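Local coordinates for protein ComZ (Thermus thermophilus, PDB 6QVI) that probably serves as a DNA receptor at the tip of the pilus during natural transformation, carrying a beta-solenoid domain on a pseudopilin-like domain, at residues G426-E438 / I497-P509. Sequence-based numbering, arbitrary orientation.
Sequences GLFPNHALGFVAE and IRIPKENRPALLP
Phe428 and Pro429 meet Ile497 and Ile499 where the loop before strand 432-437 runs against the chain returning from the beta-solenoid toward the pseudopilin-like domain. CG2 of Ile497 lies at the edge of the Phe428 ring, 3.9 Å from Phe428 CD2, while CD1 of Ile499 reaches CZ obliquely. The branches of Ile499 diverge: CG2, anti to the backbone N, packs on Pro429 CB at 3.9 Å, while the CG1 branch carries CD1 to the Phe428 ring and Ala432. Pro429 follows a cis peptide bond; its side chain and that of Pro500 cross at about a right angle, Pro429 CG lying 3.8 Å from Pro500 CD.

Farther along, Ala432 and Val436 point toward 497-509, with Gly434 between them. With no side chain at Gly434, Pro505 CG packs directly against the backbone, 4.0 Å from Gly434 N, and Leu508 CD2 meets Val436 CG2 at 3.8 Å.

One hydrogen bond crosses the contact: Asn503 ND2 donates to Asn430 O (2.7 Å, 155° at the hydrogen), approaching from above the carbonyl plane. Asn503 is third in the type II turn Lys501-Arg504, where asparagine tolerates the positive phi (65°) better than most residues. Apolar packing thus does most of the joining, with one amide fixing the turn to the strand's entry.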
ATOM      1  N   GLY A 426      17.835  -9.340  -9.737  1.00143.26           N
ATOM      2  CA  GLY A 426      17.231  -9.325  -8.419  1.00139.69           C
ATOM      3  C   GLY A 426      15.944 -10.109  -8.431  1.00133.70           C
ATOM      4  O   GLY A 426      15.482 -10.505  -9.478  1.00139.40           O
ATOM      5  N   LEU A 427      15.347 -10.322  -7.272  1.00123.48           N
ATOM      6  CA  LEU A 427      14.116 -11.100  -7.204  1.00117.45           C
ATOM      7  C   LEU A 427      13.006 -10.293  -6.543  1.00115.27           C
ATOM      8  O   LEU A 427      13.254  -9.456  -5.666  1.00117.91           O
ATOM      9  CB  LEU A 427      14.360 -12.422  -6.455  1.00120.82           C
ATOM     10  CG  LEU A 427      15.087 -13.503  -7.266  1.00125.19           C
ATOM     11  CD1 LEU A 427      16.093 -14.376  -6.408  1.00126.53           C
ATOM     12  CD2 LEU A 427      14.062 -14.335  -7.975  1.00124.33           C
ATOM     13  N   PHE A 428      11.782 -10.564  -6.980  1.00107.39           N
ATOM     14  CA  PHE A 428      10.609  -9.889  -6.452  1.00104.22           C
ATOM     15  C   PHE A 428      10.384 -10.278  -4.993  1.00111.75           C
ATOM     16  O   PHE A 428      10.495 -11.457  -4.637  1.00114.44           O
ATOM     17  CB  PHE A 428       9.382 -10.283  -7.262  1.00100.76           C
ATOM     18  CG  PHE A 428       8.405  -9.172  -7.466  1.00 95.52           C
ATOM     19  CD1 PHE A 428       8.757  -8.053  -8.199  1.00 91.72           C
ATOM     20  CD2 PHE A 428       7.141  -9.230  -6.900  1.00 98.15           C
ATOM     21  CE1 PHE A 428       7.858  -7.017  -8.394  1.00 86.98           C
ATOM     22  CE2 PHE A 428       6.239  -8.194  -7.082  1.00 98.13           C
ATOM     23  CZ  PHE A 428       6.603  -7.082  -7.838  1.00 90.12           C
ATOM     24  N   PRO A 429      10.016  -9.324  -4.132  1.00115.52           N
ATOM     25  CA  PRO A 429       9.788  -7.941  -4.535  1.00110.76           C
ATOM     26  C   PRO A 429      10.956  -7.033  -4.187  1.00111.75           C
ATOM     27  O   PRO A 429      10.739  -5.849  -3.935  1.00114.81           O
ATOM     28  CB  PRO A 429       8.554  -7.548  -3.728  1.00113.68           C
ATOM     29  CG  PRO A 429       8.659  -8.395  -2.462  1.00120.32           C
ATOM     30  CD  PRO A 429       9.656  -9.524  -2.721  1.00123.24           C
ATOM     31  N   ASN A 430      12.135  -7.604  -4.156  1.00106.08           N
ATOM     32  CA  ASN A 430      13.263  -6.776  -3.944  1.00103.40           C
ATOM     33  C   ASN A 430      13.706  -6.318  -5.322  1.00105.05           C
ATOM     34  O   ASN A 430      14.791  -5.811  -5.412  1.00114.24           O
ATOM     35  CB  ASN A 430      14.379  -7.568  -3.312  1.00110.85           C
ATOM     36  CG  ASN A 430      14.122  -7.866  -1.860  1.00115.61           C
ATOM     37  OD1 ASN A 430      13.056  -7.584  -1.348  1.00117.49           O
ATOM     38  ND2 ASN A 430      15.104  -8.438  -1.190  1.00115.19           N
ATOM     39  N   HIS A 431      12.870  -6.351  -6.335  1.00101.49           N
ATOM     40  CA  HIS A 431      13.272  -5.907  -7.636  1.00 96.80           C
ATOM     41  C   HIS A 431      11.995  -5.714  -8.363  1.00 94.68           C
ATOM     42  O   HIS A 431      11.404  -6.659  -8.813  1.00 94.29           O
ATOM     43  CB  HIS A 431      14.040  -7.006  -8.297  1.00 99.88           C
ATOM     44  CG  HIS A 431      14.437  -6.695  -9.688  1.00104.97           C
ATOM     45  ND1 HIS A 431      14.749  -7.674 -10.596  1.00109.25           N
ATOM     46  CD2 HIS A 431      14.573  -5.519 -10.333  1.00103.44           C
ATOM     47  CE1 HIS A 431      15.066  -7.113 -11.743  1.00108.35           C
ATOM     48  NE2 HIS A 431      14.963  -5.808 -11.611  1.00105.01           N
ATOM     49  N   ALA A 432      11.562  -4.479  -8.492  1.00 94.40           N
ATOM     50  CA  ALA A 432      10.294  -4.227  -9.120  1.00 86.71           C
ATOM     51  C   ALA A 432      10.280  -3.099 -10.105  1.00 83.91           C
ATOM     52  O   ALA A 432      10.941  -2.108  -9.941  1.00 82.18           O
ATOM     53  CB  ALA A 432       9.286  -3.939  -8.042  1.00 78.55           C
ATOM     54  N   LEU A 433       9.480  -3.264 -11.134  1.00 83.38           N
ATOM     55  CA  LEU A 433       9.313  -2.222 -12.138  1.00 77.33           C
ATOM     56  C   LEU A 433       7.858  -1.805 -12.102  1.00 77.76           C
ATOM     57  O   LEU A 433       6.961  -2.649 -12.206  1.00 80.04           O
ATOM     58  CB  LEU A 433       9.694  -2.716 -13.533  1.00 72.00           C
ATOM     59  CG  LEU A 433       9.483  -1.691 -14.639  1.00 68.47           C
ATOM     60  CD1 LEU A 433      10.288  -0.458 -14.313  1.00 68.46           C
ATOM     61  CD2 LEU A 433       9.872  -2.279 -15.998  1.00 66.93           C
ATOM     62  N   GLY A 434       7.621  -0.521 -11.913  1.00 76.65           N
ATOM     63  CA  GLY A 434       6.276  -0.009 -11.803  1.00 76.80           C
ATOM     64  C   GLY A 434       5.820   0.654 -13.083  1.00 69.11           C
ATOM     65  O   GLY A 434       6.622   1.184 -13.849  1.00 70.72           O
ATOM     66  N   PHE A 435       4.507   0.683 -13.280  1.00 63.86           N
ATOM     67  CA  PHE A 435       3.951   1.266 -14.492  1.00 61.04           C
ATOM     68  C   PHE A 435       2.843   2.233 -14.126  1.00 59.60           C
ATOM     69  O   PHE A 435       1.847   1.840 -13.504  1.00 60.55           O
ATOM     70  CB  PHE A 435       3.440   0.174 -15.418  1.00 63.99           C
ATOM     71  CG  PHE A 435       4.543  -0.643 -16.009  1.00 71.24           C
ATOM     72  CD1 PHE A 435       5.077  -0.308 -17.248  1.00 71.17           C
ATOM     73  CD2 PHE A 435       5.092  -1.709 -15.301  1.00 65.33           C
ATOM     74  CE1 PHE A 435       6.107  -1.033 -17.784  1.00 69.89           C
ATOM     75  CE2 PHE A 435       6.124  -2.434 -15.836  1.00 69.74           C
ATOM     76  CZ  PHE A 435       6.631  -2.099 -17.087  1.00 72.00           C
ATOM     77  N   VAL A 436       3.000   3.480 -14.548  1.00 51.16           N
ATOM     78  CA  VAL A 436       1.955   4.481 -14.425  1.00 58.15           C
ATOM     79  C   VAL A 436       1.452   4.733 -15.832  1.00 62.40           C
ATOM     80  O   VAL A 436       2.240   5.053 -16.729  1.00 64.69           O
ATOM     81  CB  VAL A 436       2.463   5.770 -13.757  1.00 53.16           C
ATOM     82  CG1 VAL A 436       1.361   6.823 -13.661  1.00 38.63           C
ATOM     83  CG2 VAL A 436       3.004   5.451 -12.371  1.00 41.59           C
ATOM     84  N   ALA A 437       0.152   4.539 -16.036  1.00 56.23           N
ATOM     85  CA  ALA A 437      -0.481   4.855 -17.310  1.00 50.30           C
ATOM     86  C   ALA A 437      -1.675   5.758 -17.036  1.00 47.56           C
ATOM     87  O   ALA A 437      -2.626   5.342 -16.362  1.00 50.48           O
ATOM     88  CB  ALA A 437      -0.924   3.576 -18.034  1.00 52.31           C
ATOM     89  N   GLU A 438      -1.644   6.977 -17.580  1.00 39.88           N
ATOM     90  CA  GLU A 438      -2.758   7.888 -17.345  1.00 44.70           C
ATOM     91  C   GLU A 438      -4.003   7.414 -18.070  1.00 53.78           C
ATOM     92  O   GLU A 438      -5.123   7.758 -17.671  1.00 59.07           O
ATOM     93  CB  GLU A 438      -2.371   9.319 -17.769  1.00 40.04           C
ATOM     94  CG  GLU A 438      -3.526  10.316 -17.786  1.00 49.60           C
ATOM     95  CD  GLU A 438      -3.079  11.801 -17.946  1.00 61.17           C
ATOM     96  OE1 GLU A 438      -3.933  12.704 -17.707  1.00 70.67           O
ATOM     97  OE2 GLU A 438      -1.904  12.074 -18.293  1.00 63.35           O
ATOM     98  N   ILE A 497       1.108  -8.950  -4.031  1.00 66.76           N
ATOM     99  CA  ILE A 497       2.407  -9.215  -3.442  1.00 68.87           C
ATOM    100  C   ILE A 497       2.909  -7.910  -2.840  1.00 76.35           C
ATOM    101  O   ILE A 497       3.250  -6.969  -3.566  1.00 77.98           O
ATOM    102  CB  ILE A 497       3.401  -9.754  -4.471  1.00 75.36           C
ATOM    103  CG1 ILE A 497       2.919 -11.075  -5.032  1.00 77.37           C
ATOM    104  CG2 ILE A 497       4.775  -9.927  -3.857  1.00 79.49           C
ATOM    105  CD1 ILE A 497       3.934 -11.737  -5.961  1.00 78.00           C
ATOM    106  N   ARG A 498       3.000  -7.875  -1.518  1.00 87.33           N
ATOM    107  CA  ARG A 498       3.467  -6.687  -0.831  1.00 88.20           C
ATOM    108  C   ARG A 498       4.878  -6.361  -1.287  1.00 90.63           C
ATOM    109  O   ARG A 498       5.706  -7.250  -1.459  1.00 97.81           O
ATOM    110  CB  ARG A 498       3.432  -6.927   0.675  1.00 88.20           C
ATOM    111  CG  ARG A 498       4.383  -6.087   1.513  1.00 92.04           C
ATOM    112  CD  ARG A 498       4.387  -6.557   2.987  1.00 97.05           C
ATOM    113  NE  ARG A 498       3.293  -5.991   3.773  1.00101.63           N
ATOM    114  CZ  ARG A 498       2.827  -6.515   4.906  1.00108.02           C
ATOM    115  NH1 ARG A 498       3.354  -7.628   5.399  1.00110.07           N
ATOM    116  NH2 ARG A 498       1.834  -5.915   5.557  1.00108.82           N
ATOM    117  N   ILE A 499       5.133  -5.088  -1.541  1.00 89.69           N
ATOM    118  CA  ILE A 499       6.476  -4.600  -1.845  1.00 94.96           C
ATOM    119  C   ILE A 499       6.935  -3.754  -0.675  1.00101.64           C
ATOM    120  O   ILE A 499       6.255  -2.775  -0.319  1.00104.97           O
ATOM    121  CB  ILE A 499       6.537  -3.836  -3.179  1.00 91.14           C
ATOM    122  CG1 ILE A 499       5.763  -4.585  -4.261  1.00 90.77           C
ATOM    123  CG2 ILE A 499       7.968  -3.649  -3.623  1.00 93.04           C
ATOM    124  CD1 ILE A 499       5.854  -3.924  -5.651  1.00 88.52           C
ATOM    125  N   PRO A 500       8.045  -4.105  -0.010  1.00101.64           N
ATOM    126  CA  PRO A 500       8.514  -3.355   1.160  1.00102.79           C
ATOM    127  C   PRO A 500       8.765  -1.884   0.843  1.00106.46           C
ATOM    128  O   PRO A 500       9.172  -1.542  -0.270  1.00108.73           O
ATOM    129  CB  PRO A 500       9.812  -4.079   1.552  1.00 99.71           C
ATOM    130  CG  PRO A 500      10.196  -4.910   0.353  1.00 97.98           C
ATOM    131  CD  PRO A 500       8.906  -5.263  -0.323  1.00 98.79           C
ATOM    132  N   LYS A 501       8.485  -1.001   1.820  1.00105.83           N
ATOM    133  CA  LYS A 501       8.440   0.426   1.502  1.00107.37           C
ATOM    134  C   LYS A 501       9.770   0.880   0.900  1.00112.00           C
ATOM    135  O   LYS A 501       9.788   1.638  -0.075  1.00112.21           O
ATOM    136  CB  LYS A 501       8.120   1.254   2.758  1.00104.96           C
ATOM    137  CG  LYS A 501       8.248   2.774   2.537  1.00106.53           C
ATOM    138  CD  LYS A 501       6.885   3.414   2.198  1.00108.24           C
ATOM    139  CE  LYS A 501       7.008   4.869   1.735  1.00109.87           C
ATOM    140  NZ  LYS A 501       7.568   4.933   0.333  1.00109.91           N
ATOM    141  N   GLU A 502      10.896   0.412   1.448  1.00121.28           N
ATOM    142  CA  GLU A 502      12.170   0.601   0.771  1.00131.25           C
ATOM    143  C   GLU A 502      12.166  -0.311  -0.435  1.00127.91           C
ATOM    144  O   GLU A 502      11.635  -1.416  -0.372  1.00123.28           O
ATOM    145  CB  GLU A 502      13.375   0.324   1.692  1.00140.33           C
ATOM    146  CG  GLU A 502      13.721  -1.154   2.063  1.00149.49           C
ATOM    147  CD  GLU A 502      13.107  -1.627   3.387  1.00152.96           C
ATOM    148  OE1 GLU A 502      13.862  -1.849   4.385  1.00153.82           O
ATOM    149  OE2 GLU A 502      11.880  -1.670   3.467  1.00153.70           O
ATOM    150  N   ASN A 503      12.776   0.145  -1.524  1.00131.08           N
ATOM    151  CA  ASN A 503      12.858  -0.627  -2.760  1.00132.05           C
ATOM    152  C   ASN A 503      11.459  -0.838  -3.367  1.00125.15           C
ATOM    153  O   ASN A 503      11.160  -1.877  -3.962  1.00132.31           O
ATOM    154  CB  ASN A 503      13.584  -1.963  -2.499  1.00140.32           C
ATOM    155  CG  ASN A 503      13.893  -2.731  -3.758  1.00147.26           C
ATOM    156  OD1 ASN A 503      13.510  -2.329  -4.860  1.00149.51           O
ATOM    157  ND2 ASN A 503      14.588  -3.842  -3.607  1.00150.02           N
ATOM    158  N   ARG A 504      10.595   0.158  -3.203  1.00107.56           N
ATOM    159  CA  ARG A 504       9.280   0.335  -3.814  1.00 86.17           C
ATOM    160  C   ARG A 504       9.353   1.461  -4.824  1.00 85.89           C
ATOM    161  O   ARG A 504       9.879   2.527  -4.472  1.00 87.36           O
ATOM    162  CB  ARG A 504       8.275   0.685  -2.730  1.00 81.28           C
ATOM    163  CG  ARG A 504       6.932   1.177  -3.166  1.00 80.85           C
ATOM    164  CD  ARG A 504       5.840   0.659  -2.243  1.00 84.20           C
ATOM    165  NE  ARG A 504       4.628   1.457  -2.413  1.00 98.13           N
ATOM    166  CZ  ARG A 504       3.698   1.237  -3.342  1.00108.41           C
ATOM    167  NH1 ARG A 504       3.817   0.233  -4.215  1.00107.30           N
ATOM    168  NH2 ARG A 504       2.638   2.031  -3.406  1.00112.11           N
ATOM    169  N   PRO A 505       8.804   1.323  -6.050  1.00 79.91           N
ATOM    170  CA  PRO A 505       8.950   2.416  -7.018  1.00 72.05           C
ATOM    171  C   PRO A 505       8.472   3.740  -6.445  1.00 75.83           C
ATOM    172  O   PRO A 505       7.275   3.926  -6.187  1.00 76.93           O
ATOM    173  CB  PRO A 505       8.084   1.957  -8.197  1.00 64.97           C
ATOM    174  CG  PRO A 505       8.108   0.479  -8.121  1.00 64.72           C
ATOM    175  CD  PRO A 505       8.168   0.136  -6.655  1.00 70.38           C
ATOM    176  N   ALA A 506       9.427   4.661  -6.253  1.00 74.17           N
ATOM    177  CA  ALA A 506       9.150   5.942  -5.610  1.00 69.80           C
ATOM    178  C   ALA A 506       8.000   6.688  -6.292  1.00 78.13           C
ATOM    179  O   ALA A 506       7.235   7.407  -5.620  1.00 79.82           O
ATOM    180  CB  ALA A 506      10.413   6.806  -5.592  1.00 64.87           C
ATOM    181  N   LEU A 507       7.866   6.578  -7.628  1.00 66.30           N
ATOM    182  CA  LEU A 507       6.890   7.478  -8.221  1.00 64.33           C
ATOM    183  C   LEU A 507       5.497   6.857  -8.343  1.00 62.97           C
ATOM    184  O   LEU A 507       4.601   7.465  -8.948  1.00 57.67           O
ATOM    185  CB  LEU A 507       7.385   8.005  -9.571  1.00 61.03           C
ATOM    186  CG  LEU A 507       8.737   8.732  -9.545  1.00 66.97           C
ATOM    187  CD1 LEU A 507       9.111   9.017 -11.026  1.00 63.22           C
ATOM    188  CD2 LEU A 507       8.840   9.982  -8.667  1.00 53.47           C
ATOM    189  N   LEU A 508       5.257   5.785  -7.653  1.00 61.07           N
ATOM    190  CA  LEU A 508       3.940   5.187  -7.540  1.00 65.68           C
ATOM    191  C   LEU A 508       3.218   5.768  -6.317  1.00 69.45           C
ATOM    192  O   LEU A 508       3.840   6.381  -5.456  1.00 70.50           O
ATOM    193  CB  LEU A 508       4.090   3.675  -7.383  1.00 64.53           C
ATOM    194  CG  LEU A 508       4.098   2.776  -8.606  1.00 70.08           C
ATOM    195  CD1 LEU A 508       2.681   2.456  -9.065  1.00 73.27           C
ATOM    196  CD2 LEU A 508       4.879   3.443  -9.710  1.00 75.09           C
ATOM    197  N   PRO A 509       1.893   5.661  -6.240  1.00 71.18           N
ATOM    198  CA  PRO A 509       1.185   6.149  -5.048  1.00 70.55           C
ATOM    199  C   PRO A 509       1.440   5.252  -3.837  1.00 76.16           C
ATOM    200  O   PRO A 509       1.561   4.031  -3.970  1.00 73.60           O
ATOM    201  CB  PRO A 509      -0.290   6.105  -5.468  1.00 66.53           C
ATOM    202  CG  PRO A 509      -0.267   6.028  -6.961  1.00 69.26           C
ATOM    203  CD  PRO A 509       0.963   5.263  -7.308  1.00 68.64           C
TER